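Local coordinates for BauA (Acinetobacter baumannii, PDB 6HCP), which probably serves as an outer-membrane, TonB-dependent receptor that imports iron bound to the siderophore preacinetobactin, at residues F135-V140 with N162-Y167. Numbering follows the deposited sequence.
Sequences FGRVEV and NLVTKY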
ATOM      1  N   PHE A 135     -11.338  -6.299 -30.616  1.00 28.90           N
ATOM      2  CA  PHE A 135     -11.182  -5.089 -31.424  1.00 27.54           C
ATOM      3  C   PHE A 135      -9.719  -4.767 -31.703  1.00 31.61           C
ATOM      4  O   PHE A 135      -8.876  -4.749 -30.793  1.00 30.46           O
ATOM      5  CB  PHE A 135     -11.932  -3.921 -30.777  1.00 27.68           C
ATOM      6  CG  PHE A 135     -13.380  -4.242 -30.522  1.00 25.70           C
ATOM      7  CD1 PHE A 135     -14.260  -4.416 -31.582  1.00 25.38           C
ATOM      8  CD2 PHE A 135     -13.860  -4.410 -29.229  1.00 28.63           C
ATOM      9  CE1 PHE A 135     -15.568  -4.818 -31.356  1.00 27.69           C
ATOM     10  CE2 PHE A 135     -15.175  -4.782 -29.006  1.00 28.95           C
ATOM     11  CZ  PHE A 135     -16.020  -5.010 -30.067  1.00 29.36           C
ATOM     12  N   GLY A 136      -9.473  -4.349 -32.947  1.00 26.28           N
ATOM     13  CA  GLY A 136      -8.194  -3.822 -33.391  1.00 26.75           C
ATOM     14  C   GLY A 136      -8.034  -2.344 -33.075  1.00 28.03           C
ATOM     15  O   GLY A 136      -6.916  -1.850 -32.909  1.00 27.04           O
ATOM     16  N   ARG A 137      -9.156  -1.607 -33.080  1.00 27.45           N
ATOM     17  CA  ARG A 137      -9.143  -0.178 -32.807  1.00 24.12           C
ATOM     18  C   ARG A 137     -10.395   0.173 -32.000  1.00 26.10           C
ATOM     19  O   ARG A 137     -11.442  -0.427 -32.156  1.00 26.21           O
ATOM     20  CB  ARG A 137      -9.137   0.683 -34.072  1.00 28.04           C
ATOM     21  CG  ARG A 137      -8.020   0.371 -35.057  1.00 29.76           C
ATOM     22  CD  ARG A 137      -6.689   0.950 -34.602  1.00 30.65           C
ATOM     23  NE  ARG A 137      -5.657   0.714 -35.597  1.00 33.85           N
ATOM     24  CZ  ARG A 137      -4.751  -0.267 -35.567  1.00 36.73           C
ATOM     25  NH1 ARG A 137      -4.763  -1.205 -34.627  1.00 32.36           N
ATOM     26  NH2 ARG A 137      -3.827  -0.290 -36.511  1.00 35.97           N
ATOM     27  N   VAL A 138     -10.243   1.165 -31.126  1.00 24.30           N
ATOM     28  CA  VAL A 138     -11.364   1.792 -30.451  1.00 27.09           C
ATOM     29  C   VAL A 138     -11.290   3.284 -30.745  1.00 26.05           C
ATOM     30  O   VAL A 138     -10.329   3.932 -30.339  1.00 27.12           O
ATOM     31  CB  VAL A 138     -11.329   1.532 -28.936  1.00 25.49           C
ATOM     32  CG1 VAL A 138     -12.380   2.379 -28.219  1.00 25.25           C
ATOM     33  CG2 VAL A 138     -11.513   0.066 -28.617  1.00 26.16           C
ATOM     34  N   GLU A 139     -12.237   3.778 -31.557  1.00 24.40           N
ATOM     35  CA  GLU A 139     -12.209   5.098 -32.090  1.00 24.67           C
ATOM     36  C   GLU A 139     -13.265   5.968 -31.396  1.00 24.88           C
ATOM     37  O   GLU A 139     -14.369   5.516 -31.082  1.00 27.43           O
ATOM     38  CB  GLU A 139     -12.510   5.088 -33.598  1.00 26.57           C
ATOM     39  CG  GLU A 139     -11.658   4.138 -34.410  1.00 27.60           C
ATOM     40  CD  GLU A 139     -11.981   4.145 -35.892  1.00 30.92           C
ATOM     41  OE1 GLU A 139     -13.085   4.659 -36.274  1.00 29.81           O
ATOM     42  OE2 GLU A 139     -11.108   3.698 -36.672  1.00 29.82           O
ATOM     43  N   VAL A 140     -12.920   7.232 -31.180  1.00 22.06           N
ATOM     44  CA  VAL A 140     -13.823   8.204 -30.587  1.00 24.13           C
ATOM     45  C   VAL A 140     -13.877   9.419 -31.506  1.00 25.00           C
ATOM     46  O   VAL A 140     -12.840   9.980 -31.899  1.00 28.60           O
ATOM     47  CB  VAL A 140     -13.402   8.634 -29.167  1.00 27.90           C
ATOM     48  CG1 VAL A 140     -14.415   9.606 -28.562  1.00 30.71           C
ATOM     49  CG2 VAL A 140     -13.203   7.451 -28.248  1.00 28.53           C
ATOM     50  N   ASN A 162     -16.558   4.052 -32.017  1.00 24.06           N
ATOM     51  CA  ASN A 162     -16.600   3.089 -33.110  1.00 24.82           C
ATOM     52  C   ASN A 162     -15.561   1.995 -32.836  1.00 24.72           C
ATOM     53  O   ASN A 162     -14.373   2.298 -32.652  1.00 27.63           O
ATOM     54  CB  ASN A 162     -16.348   3.768 -34.459  1.00 24.51           C
ATOM     55  CG  ASN A 162     -16.438   2.807 -35.629  1.00 29.31           C
ATOM     56  OD1 ASN A 162     -17.380   2.011 -35.706  1.00 27.53           O
ATOM     57  ND2 ASN A 162     -15.408   2.790 -36.478  1.00 25.30           N
ATOM     58  N   LEU A 163     -16.034   0.750 -32.764  1.00 23.24           N
ATOM     59  CA  LEU A 163     -15.186  -0.383 -32.451  1.00 26.67           C
ATOM     60  C   LEU A 163     -14.884  -1.138 -33.747  1.00 31.66           C
ATOM     61  O   LEU A 163     -15.814  -1.534 -34.485  1.00 28.36           O
ATOM     62  CB  LEU A 163     -15.892  -1.296 -31.449  1.00 26.65           C
ATOM     63  CG  LEU A 163     -16.442  -0.598 -30.201  1.00 27.15           C
ATOM     64  CD1 LEU A 163     -17.073  -1.603 -29.258  1.00 28.46           C
ATOM     65  CD2 LEU A 163     -15.359   0.182 -29.478  1.00 27.34           C
ATOM     66  N   VAL A 164     -13.593  -1.210 -34.071  1.00 27.59           N
ATOM     67  CA  VAL A 164     -13.118  -1.819 -35.307  1.00 27.87           C
ATOM     68  C   VAL A 164     -12.633  -3.229 -34.967  1.00 30.10           C
ATOM     69  O   VAL A 164     -11.771  -3.402 -34.100  1.00 28.22           O
ATOM     70  CB  VAL A 164     -11.998  -0.974 -35.932  1.00 29.31           C
ATOM     71  CG1 VAL A 164     -11.414  -1.626 -37.181  1.00 32.40           C
ATOM     72  CG2 VAL A 164     -12.454   0.443 -36.220  1.00 32.62           C
ATOM     73  N   THR A 165     -13.229  -4.238 -35.598  1.00 26.78           N
ATOM     74  CA  THR A 165     -12.952  -5.626 -35.248  1.00 28.46           C
ATOM     75  C   THR A 165     -11.600  -6.063 -35.835  1.00 26.27           C
ATOM     76  O   THR A 165     -11.028  -5.392 -36.708  1.00 30.55           O
ATOM     77  CB  THR A 165     -14.071  -6.562 -35.715  1.00 30.02           C
ATOM     78  OG1 THR A 165     -14.211  -6.399 -37.128  1.00 26.21           O
ATOM     79  CG2 THR A 165     -15.374  -6.282 -35.002  1.00 35.21           C
ATOM     80  N   LYS A 166     -11.104  -7.185 -35.317  1.00 28.53           N
ATOM     81  CA  LYS A 166      -9.823  -7.777 -35.753  1.00 31.79           C
ATOM     82  C   LYS A 166     -10.055  -8.711 -36.954  1.00 27.62           C
ATOM     83  O   LYS A 166     -10.940  -9.573 -36.912  1.00 31.52           O
ATOM     84  CB  LYS A 166      -9.224  -8.622 -34.626  1.00 30.31           C
ATOM     85  CG  LYS A 166      -8.683  -7.865 -33.426  1.00 30.00           C
ATOM     86  CD  LYS A 166      -8.411  -8.801 -32.246  1.00 30.48           C
ATOM     87  CE  LYS A 166      -7.580  -8.159 -31.151  1.00 33.07           C
ATOM     88  NZ  LYS A 166      -7.345  -9.099 -30.029  1.00 31.82           N
ATOM     89  N   TYR A 167      -9.170  -8.611 -37.948  1.00 31.43           N
ATOM     90  CA  TYR A 167      -9.111  -9.581 -39.045  1.00 32.66           C
ATOM     91  C   TYR A 167      -7.687 -10.170 -39.126  1.00 37.38           C
ATOM     92  O   TYR A 167      -6.727  -9.616 -38.560  1.00 32.84           O
ATOM     93  CB  TYR A 167      -9.534  -8.901 -40.351  1.00 32.88           C
ATOM     94  CG  TYR A 167     -10.937  -8.333 -40.334  1.00 31.47           C
ATOM     95  CD1 TYR A 167     -12.048  -9.164 -40.359  1.00 31.29           C
ATOM     96  CD2 TYR A 167     -11.147  -6.969 -40.202  1.00 35.35           C
ATOM     97  CE1 TYR A 167     -13.337  -8.650 -40.317  1.00 31.63           C
ATOM     98  CE2 TYR A 167     -12.428  -6.440 -40.168  1.00 34.40           C
ATOM     99  CZ  TYR A 167     -13.526  -7.278 -40.215  1.00 33.18           C
ATOM    100  OH  TYR A 167     -14.787  -6.743 -40.155  1.00 33.93           O
TER
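Gly136 and Arg137 both face Val164, forming a classic beta bulge in an antiparallel strand pair of the plug domain that sits within the barrel of this TonB-dependent receptor. Val164 O takes two backbone N-H groups: a short bond from Gly136 N at 2.7 Å, bent to 138° at the hydrogen, and a straighter but weak one from Arg137 N. Beyond the bulge the pairing is regular, and Glu139 and Asn162 exchange two backbone bonds. The tightly packed side is built on Val138 and Leu163, with the Phe135 ring laid against Leu163. Leu163 CB lies over one face of the Phe135 ring, a CH-pi contact 3.7 Å from the centroid and shifted toward CD1 and CE1. With CG beside its own backbone N (chi1 -51°), Leu163 spreads its methyls between two partners: CD1 reaches CZ and CE2 of Phe135, whereas CD2 lies 3.9 Å from both methyls of Val138. Helices 69-75 and 81-84 also pack on Val138. The other face, with Arg137, Val164, Glu139 and Asn162, is more polar and partly exposed at Arg137 and Val164, where Arg137 CB and Val164 CB come within 3.8 Å. Arg137 bends at its second torsion, leading its guanidinium away from Val164; NH1 returns to Gly136 O and NH2 forms a salt bridge with Asp36. At the buried end of this face Asn162 OD1 accepts a bond from Gly120 N and is also hydrogen-bonded to Ser117 OG, so both ends of the amide are held. Glu139 OE1 receives Asn48 N as well, while OE2 lies 3.6 Å from Val164 CG2. The Asn162 side chain donates almost straight, at 175°: the acceptor lies in the amide plane, but ND2 meets Glu139 OE1, 3.0 Å away, from above the carboxylate plane.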